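Local structure of iota-carrageenase (1H80) at residues N40-Q43 and R44-A48; A364-Q368 and D369-Y373. The protein hydrolyses the beta-1,4 linkages of iota-carrageenan, a sulfated galactan of red algal cell walls, with inversion of anomeric configuration. All coordinates share one frame; numbering follows the deposited sequence.

Overall arrangement
Interaction 1 comes first along the chain, wholly within helix 39-50, before nearly all the strands of the parallel beta-helix. Interaction 2 follows much later, where strand 364-366 runs into a loop. That strand pairs antiparallel with strand 399-401, and both lie in the chain between the parallel strands 351-359 and 407-409. The two contacts lie on opposite sides of the chain's centre, with centres 47 Å apart and nearest atoms about 30 Å apart, so neither touches the other. Together they illustrate one principle at two places: side-chain amides and backbone bonds over three or four residues define a local segment, while the outer partners tie it to the elongated fold.

Interaction 1: residues N40-Q43 and R44-A48; sequences NALQ and RAINA
N40 and R44, one helical turn apart, meet through OD1 and NE on the outer side of the helix. N40 OD1 lies 2.8 Å from R44 NE, at the edge of the guanidinium and almost in its plane, yet the two flat groups are twisted 42° against each other, and the N-H reaches the oxygen from above the amide plane. A water bridges the same pair, donating to N40 OD1 and accepting from R44 NH2, which also bonds to the backbone oxygen of F28. One face of the guanidinium lies over A41, whose CA is 3.6 Å from R44 NH2.

Q43 and N47 repeat the spacing with two amides, their planes 35° apart. A bend at chi2 (65°) turns the Q43 chain towards the next turn of the helix, where its NE2 donates to N47 OD1 at 3.0 Å from above the acceptor's plane. OD1 also takes a bond from K73 NZ, while Q43 OE1 accepts from the backbone N of Q71. Were N47 replaced by alanine, Q43 NE2 and K73 NZ would probably both lose this shared acceptor, and the glutamine amide would be less firmly fixed.

On the inner side L42 and I46 meet obliquely, L42 CG 3.8 Å from I46 CD1. They rest on I70 of strand 64-71, and L42 also touches L58. The backbone bonds R44 N to N40 O (2.8 Å) and I46 N to L42 O (2.9 Å) keep the alpha-helical spacing. A short amphipathic helix laid against the first coils is characteristic of the N-terminal cap of right-handed parallel beta-helices.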
ATOM      1  N   ASN A  40       8.041  25.721  -5.168  1.00 14.71           N
ATOM      2  CA  ASN A  40       9.297  26.407  -4.918  1.00 15.28           C
ATOM      3  C   ASN A  40       9.360  26.959  -3.500  1.00 13.93           C
ATOM      4  O   ASN A  40      10.396  26.872  -2.847  1.00 13.99           O
ATOM      5  CB  ASN A  40       9.510  27.536  -5.931  1.00 17.26           C
ATOM      6  CG  ASN A  40      10.801  28.297  -5.690  1.00 20.08           C
ATOM      7  OD1 ASN A  40      10.785  29.435  -5.223  1.00 22.07           O
ATOM      8  ND2 ASN A  40      11.927  27.663  -5.993  1.00 21.15           N
ATOM      9  N   ALA A  41       8.250  27.515  -3.027  1.00 14.06           N
ATOM     10  CA  ALA A  41       8.200  28.068  -1.676  1.00 13.44           C
ATOM     11  C   ALA A  41       8.517  26.964  -0.676  1.00 13.24           C
ATOM     12  O   ALA A  41       9.337  27.142   0.225  1.00 13.05           O
ATOM     13  CB  ALA A  41       6.822  28.649  -1.397  1.00 14.97           C
ATOM     14  N   LEU A  42       7.863  25.819  -0.842  1.00 12.75           N
ATOM     15  CA  LEU A  42       8.089  24.699   0.061  1.00 12.74           C
ATOM     16  C   LEU A  42       9.512  24.172  -0.049  1.00 12.22           C
ATOM     17  O   LEU A  42      10.143  23.867   0.963  1.00 12.37           O
ATOM     18  CB  LEU A  42       7.086  23.573  -0.216  1.00 11.76           C
ATOM     19  CG  LEU A  42       7.248  22.311   0.641  1.00 13.15           C
ATOM     20  CD1 LEU A  42       7.242  22.672   2.125  1.00 13.62           C
ATOM     21  CD2 LEU A  42       6.123  21.343   0.323  1.00 13.63           C
ATOM     22  N   GLN A  43      10.037  24.074  -1.268  1.00 11.42           N
ATOM     23  CA  GLN A  43      11.391  23.571  -1.423  1.00 12.71           C
ATOM     24  C   GLN A  43      12.401  24.514  -0.776  1.00 12.16           C
ATOM     25  O   GLN A  43      13.356  24.065  -0.149  1.00 13.44           O
ATOM     26  CB  GLN A  43      11.735  23.371  -2.898  1.00 11.98           C
ATOM     27  CG  GLN A  43      13.018  22.582  -3.098  1.00 13.47           C
ATOM     28  CD  GLN A  43      12.898  21.162  -2.588  1.00 14.70           C
ATOM     29  OE1 GLN A  43      12.108  20.373  -3.107  1.00 15.97           O
ATOM     30  NE2 GLN A  43      13.680  20.829  -1.565  1.00 13.76           N
ATOM     31  N   ARG A  44      12.194  25.820  -0.930  1.00 12.94           N
ATOM     32  CA  ARG A  44      13.099  26.785  -0.315  1.00 13.16           C
ATOM     33  C   ARG A  44      13.045  26.662   1.206  1.00 13.13           C
ATOM     34  O   ARG A  44      14.069  26.766   1.876  1.00 13.80           O
ATOM     35  CB  ARG A  44      12.742  28.214  -0.730  1.00 13.66           C
ATOM     36  CG  ARG A  44      13.189  28.559  -2.143  1.00 15.82           C
ATOM     37  CD  ARG A  44      12.995  30.032  -2.471  1.00 17.21           C
ATOM     38  NE  ARG A  44      11.596  30.388  -2.672  1.00 19.60           N
ATOM     39  CZ  ARG A  44      10.877  31.123  -1.830  1.00 20.31           C
ATOM     40  NH1 ARG A  44      11.423  31.591  -0.714  1.00 20.45           N
ATOM     41  NH2 ARG A  44       9.610  31.393  -2.108  1.00 21.81           N
ATOM     42  N   ALA A  45      11.849  26.436   1.742  1.00 13.28           N
ATOM     43  CA  ALA A  45      11.682  26.296   3.188  1.00 12.78           C
ATOM     44  C   ALA A  45      12.438  25.070   3.679  1.00 13.06           C
ATOM     45  O   ALA A  45      13.191  25.132   4.651  1.00 13.79           O
ATOM     46  CB  ALA A  45      10.204  26.173   3.535  1.00 12.99           C
ATOM     47  N   ILE A  46      12.220  23.948   3.003  1.00 12.74           N
ATOM     48  CA  ILE A  46      12.889  22.704   3.355  1.00 13.17           C
ATOM     49  C   ILE A  46      14.405  22.871   3.292  1.00 13.42           C
ATOM     50  O   ILE A  46      15.122  22.478   4.208  1.00 13.82           O
ATOM     51  CB  ILE A  46      12.446  21.574   2.400  1.00 13.02           C
ATOM     52  CG1 ILE A  46      10.994  21.206   2.700  1.00 13.57           C
ATOM     53  CG2 ILE A  46      13.362  20.368   2.530  1.00 14.15           C
ATOM     54  CD1 ILE A  46      10.365  20.327   1.642  1.00 13.95           C
ATOM     55  N   ASN A  47      14.896  23.462   2.210  1.00 13.23           N
ATOM     56  CA  ASN A  47      16.331  23.653   2.062  1.00 13.94           C
ATOM     57  C   ASN A  47      16.903  24.527   3.173  1.00 13.17           C
ATOM     58  O   ASN A  47      17.957  24.222   3.732  1.00 13.83           O
ATOM     59  CB  ASN A  47      16.646  24.279   0.702  1.00 14.76           C
ATOM     60  CG  ASN A  47      16.326  23.352  -0.458  1.00 16.44           C
ATOM     61  OD1 ASN A  47      16.091  22.159  -0.272  1.00 16.23           O
ATOM     62  ND2 ASN A  47      16.329  23.902  -1.668  1.00 18.32           N
ATOM     63  N   ALA A  48      16.202  25.611   3.491  1.00 13.94           N
ATOM     64  CA  ALA A  48      16.650  26.530   4.530  1.00 14.23           C
ATOM     65  C   ALA A  48      16.732  25.840   5.884  1.00 14.36           C
ATOM     66  O   ALA A  48      17.702  26.008   6.621  1.00 15.50           O
ATOM     67  CB  ALA A  48      15.708  27.717   4.614  1.00 14.48           C
TER
HETATM   68  O   HOH W   1       8.071  30.769  -4.642  1.00 34.88           O

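Interaction 2: residues A364-Q368 and D369-Y373; sequences ADLKQ and DQLDY
K367 and Q370 close a type I beta turn at the end of strand 364-366, with Q370 N donating to K367 O at 3.0 Å. The glutamine answers with its own side chain: Q370 OE1 accepts K367 N at 2.9 Å in a nearly straight bond (173°), the donor standing above the amide plane. With CG set beside the backbone N (chi1 -61°) and the chain extended beyond it, Q370 reaches back across the turn, its CD 3.8 Å from K367 CB. A second, overlapping turn has L371 N bonded to Q368 O at 3.2 Å, and behind it L371 CD2 packs loosely on L366 CD1.

Farther out, the strand pairs through L366 with Y399 of strand 399-401. K367 sends its ammonium away from the turn to the carbonyl of Q397, while Q368 NE2 is held by the hydroxyls of Y399 and Y452. D372 OD1 reaches Y451 OH. These bonds join the turns to strand 399-401 and to the region around Y451 and Y452. Water serves both turns: one molecule links Q368 O to D372 N, and another donates to D365 O at 2.7 Å and to Q370 OE1 at 2.8 Å, giving that buried amide oxygen its second donor.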
ATOM      1  N   ALA A 364     -17.356  -5.351  -2.260  1.00 15.10           N
ATOM      2  CA  ALA A 364     -15.937  -5.660  -2.176  1.00 14.76           C
ATOM      3  C   ALA A 364     -15.302  -5.683  -3.563  1.00 15.59           C
ATOM      4  O   ALA A 364     -15.988  -5.896  -4.564  1.00 15.71           O
ATOM      5  CB  ALA A 364     -15.746  -7.010  -1.507  1.00 16.20           C
ATOM      6  N   ASP A 365     -13.996  -5.430  -3.623  1.00 14.51           N
ATOM      7  CA  ASP A 365     -13.265  -5.497  -4.885  1.00 14.89           C
ATOM      8  C   ASP A 365     -12.942  -6.980  -5.008  1.00 15.10           C
ATOM      9  O   ASP A 365     -12.435  -7.588  -4.065  1.00 14.97           O
ATOM     10  CB  ASP A 365     -11.948  -4.706  -4.838  1.00 15.48           C
ATOM     11  CG  ASP A 365     -12.144  -3.209  -4.995  0.40 15.52           C
ATOM     12  OD1 ASP A 365     -13.112  -2.790  -5.665  0.40 16.38           O
ATOM     13  OD2 ASP A 365     -11.304  -2.444  -4.469  0.40 15.73           O
ATOM     14  N   LEU A 366     -13.238  -7.564  -6.162  1.00 15.02           N
ATOM     15  CA  LEU A 366     -12.989  -8.982  -6.369  1.00 15.69           C
ATOM     16  C   LEU A 366     -12.211  -9.231  -7.646  1.00 15.43           C
ATOM     17  O   LEU A 366     -12.391  -8.536  -8.639  1.00 15.71           O
ATOM     18  CB  LEU A 366     -14.319  -9.740  -6.443  1.00 16.04           C
ATOM     19  CG  LEU A 366     -15.236  -9.625  -5.224  1.00 16.68           C
ATOM     20  CD1 LEU A 366     -16.606 -10.220  -5.537  1.00 17.59           C
ATOM     21  CD2 LEU A 366     -14.593 -10.338  -4.043  1.00 16.77           C
ATOM     22  N   LYS A 367     -11.340 -10.233  -7.611  1.00 15.67           N
ATOM     23  CA  LYS A 367     -10.560 -10.598  -8.781  1.00 16.59           C
ATOM     24  C   LYS A 367     -11.314 -11.713  -9.489  1.00 16.56           C
ATOM     25  O   LYS A 367     -12.032 -12.490  -8.858  1.00 16.81           O
ATOM     26  CB  LYS A 367      -9.170 -11.085  -8.370  1.00 17.55           C
ATOM     27  CG  LYS A 367      -8.336 -10.028  -7.660  1.00 18.39           C
ATOM     28  CD  LYS A 367      -8.104  -8.797  -8.535  1.00 21.01           C
ATOM     29  CE  LYS A 367      -7.251  -9.126  -9.751  1.00 22.52           C
ATOM     30  NZ  LYS A 367      -6.946  -7.920 -10.575  1.00 24.22           N
ATOM     31  N   GLN A 368     -11.161 -11.794 -10.803  1.00 17.03           N
ATOM     32  CA  GLN A 368     -11.861 -12.826 -11.555  1.00 17.02           C
ATOM     33  C   GLN A 368     -11.564 -14.236 -11.050  1.00 17.87           C
ATOM     34  O   GLN A 368     -12.469 -15.072 -10.992  1.00 16.61           O
ATOM     35  CB  GLN A 368     -11.506 -12.738 -13.038  1.00 17.93           C
ATOM     36  CG  GLN A 368     -12.402 -13.592 -13.920  1.00 18.87           C
ATOM     37  CD  GLN A 368     -12.017 -13.502 -15.379  1.00 19.32           C
ATOM     38  OE1 GLN A 368     -11.103 -14.189 -15.831  1.00 20.51           O
ATOM     39  NE2 GLN A 368     -12.699 -12.637 -16.120  1.00 19.84           N
ATOM     40  N   ASP A 369     -10.311 -14.504 -10.682  1.00 17.78           N
ATOM     41  CA  ASP A 369      -9.941 -15.835 -10.210  1.00 19.43           C
ATOM     42  C   ASP A 369     -10.426 -16.145  -8.798  1.00 18.79           C
ATOM     43  O   ASP A 369     -10.033 -17.148  -8.208  1.00 20.16           O
ATOM     44  CB  ASP A 369      -8.420 -16.054 -10.311  1.00 20.95           C
ATOM     45  CG  ASP A 369      -7.624 -15.212  -9.325  1.00 23.47           C
ATOM     46  OD1 ASP A 369      -8.220 -14.415  -8.574  1.00 24.23           O
ATOM     47  OD2 ASP A 369      -6.379 -15.355  -9.306  1.00 25.71           O
ATOM     48  N   GLN A 370     -11.288 -15.284  -8.265  1.00 17.64           N
ATOM     49  CA  GLN A 370     -11.850 -15.487  -6.934  1.00 16.79           C
ATOM     50  C   GLN A 370     -13.354 -15.723  -7.035  1.00 16.11           C
ATOM     51  O   GLN A 370     -13.971 -16.232  -6.104  1.00 15.53           O
ATOM     52  CB  GLN A 370     -11.611 -14.262  -6.047  1.00 16.61           C
ATOM     53  CG  GLN A 370     -10.151 -13.916  -5.822  1.00 16.99           C
ATOM     54  CD  GLN A 370      -9.982 -12.638  -5.026  1.00 17.45           C
ATOM     55  OE1 GLN A 370     -10.752 -11.690  -5.186  1.00 16.74           O
ATOM     56  NE2 GLN A 370      -8.961 -12.597  -4.175  1.00 18.32           N
ATOM     57  N   LEU A 371     -13.935 -15.351  -8.171  1.00 16.62           N
ATOM     58  CA  LEU A 371     -15.377 -15.485  -8.377  1.00 16.52           C
ATOM     59  C   LEU A 371     -15.938 -16.887  -8.206  1.00 16.53           C
ATOM     60  O   LEU A 371     -17.091 -17.047  -7.802  1.00 16.80           O
ATOM     61  CB  LEU A 371     -15.767 -14.965  -9.759  1.00 15.91           C
ATOM     62  CG  LEU A 371     -15.515 -13.483 -10.039  1.00 16.18           C
ATOM     63  CD1 LEU A 371     -15.999 -13.155 -11.445  1.00 16.56           C
ATOM     64  CD2 LEU A 371     -16.239 -12.625  -9.007  1.00 15.97           C
ATOM     65  N   ASP A 372     -15.136 -17.900  -8.506  1.00 16.97           N
ATOM     66  CA  ASP A 372     -15.601 -19.272  -8.385  1.00 17.47           C
ATOM     67  C   ASP A 372     -15.831 -19.681  -6.935  1.00 16.87           C
ATOM     68  O   ASP A 372     -16.479 -20.688  -6.663  1.00 17.32           O
ATOM     69  CB  ASP A 372     -14.610 -20.226  -9.056  1.00 18.03           C
ATOM     70  CG  ASP A 372     -14.576 -20.065 -10.570  1.00 20.08           C
ATOM     71  OD1 ASP A 372     -15.322 -19.214 -11.106  1.00 19.07           O
ATOM     72  OD2 ASP A 372     -13.801 -20.794 -11.226  1.00 21.21           O
ATOM     73  N   TYR A 373     -15.307 -18.898  -5.997  1.00 16.44           N
ATOM     74  CA  TYR A 373     -15.500 -19.223  -4.596  1.00 16.34           C
ATOM     75  C   TYR A 373     -16.910 -18.891  -4.116  1.00 16.53           C
ATOM     76  O   TYR A 373     -17.259 -19.149  -2.968  1.00 16.17           O
ATOM     77  CB  TYR A 373     -14.443 -18.520  -3.742  1.00 17.58           C
ATOM     78  CG  TYR A 373     -13.066 -19.105  -3.952  1.00 18.45           C
ATOM     79  CD1 TYR A 373     -12.808 -20.444  -3.655  1.00 20.14           C
ATOM     80  CD2 TYR A 373     -12.032 -18.335  -4.483  1.00 20.58           C
ATOM     81  CE1 TYR A 373     -11.555 -21.005  -3.885  1.00 21.16           C
ATOM     82  CE2 TYR A 373     -10.772 -18.887  -4.716  1.00 21.27           C
ATOM     83  CZ  TYR A 373     -10.544 -20.222  -4.417  1.00 22.01           C
ATOM     84  OH  TYR A 373      -9.307 -20.775  -4.663  1.00 23.79           O
TER
HETATM   85  O   HOH W   2     -10.874  -9.661  -3.276  1.00 16.57           O
HETATM   86  O   HOH W   3     -12.764 -17.685 -10.121  1.00 24.54           O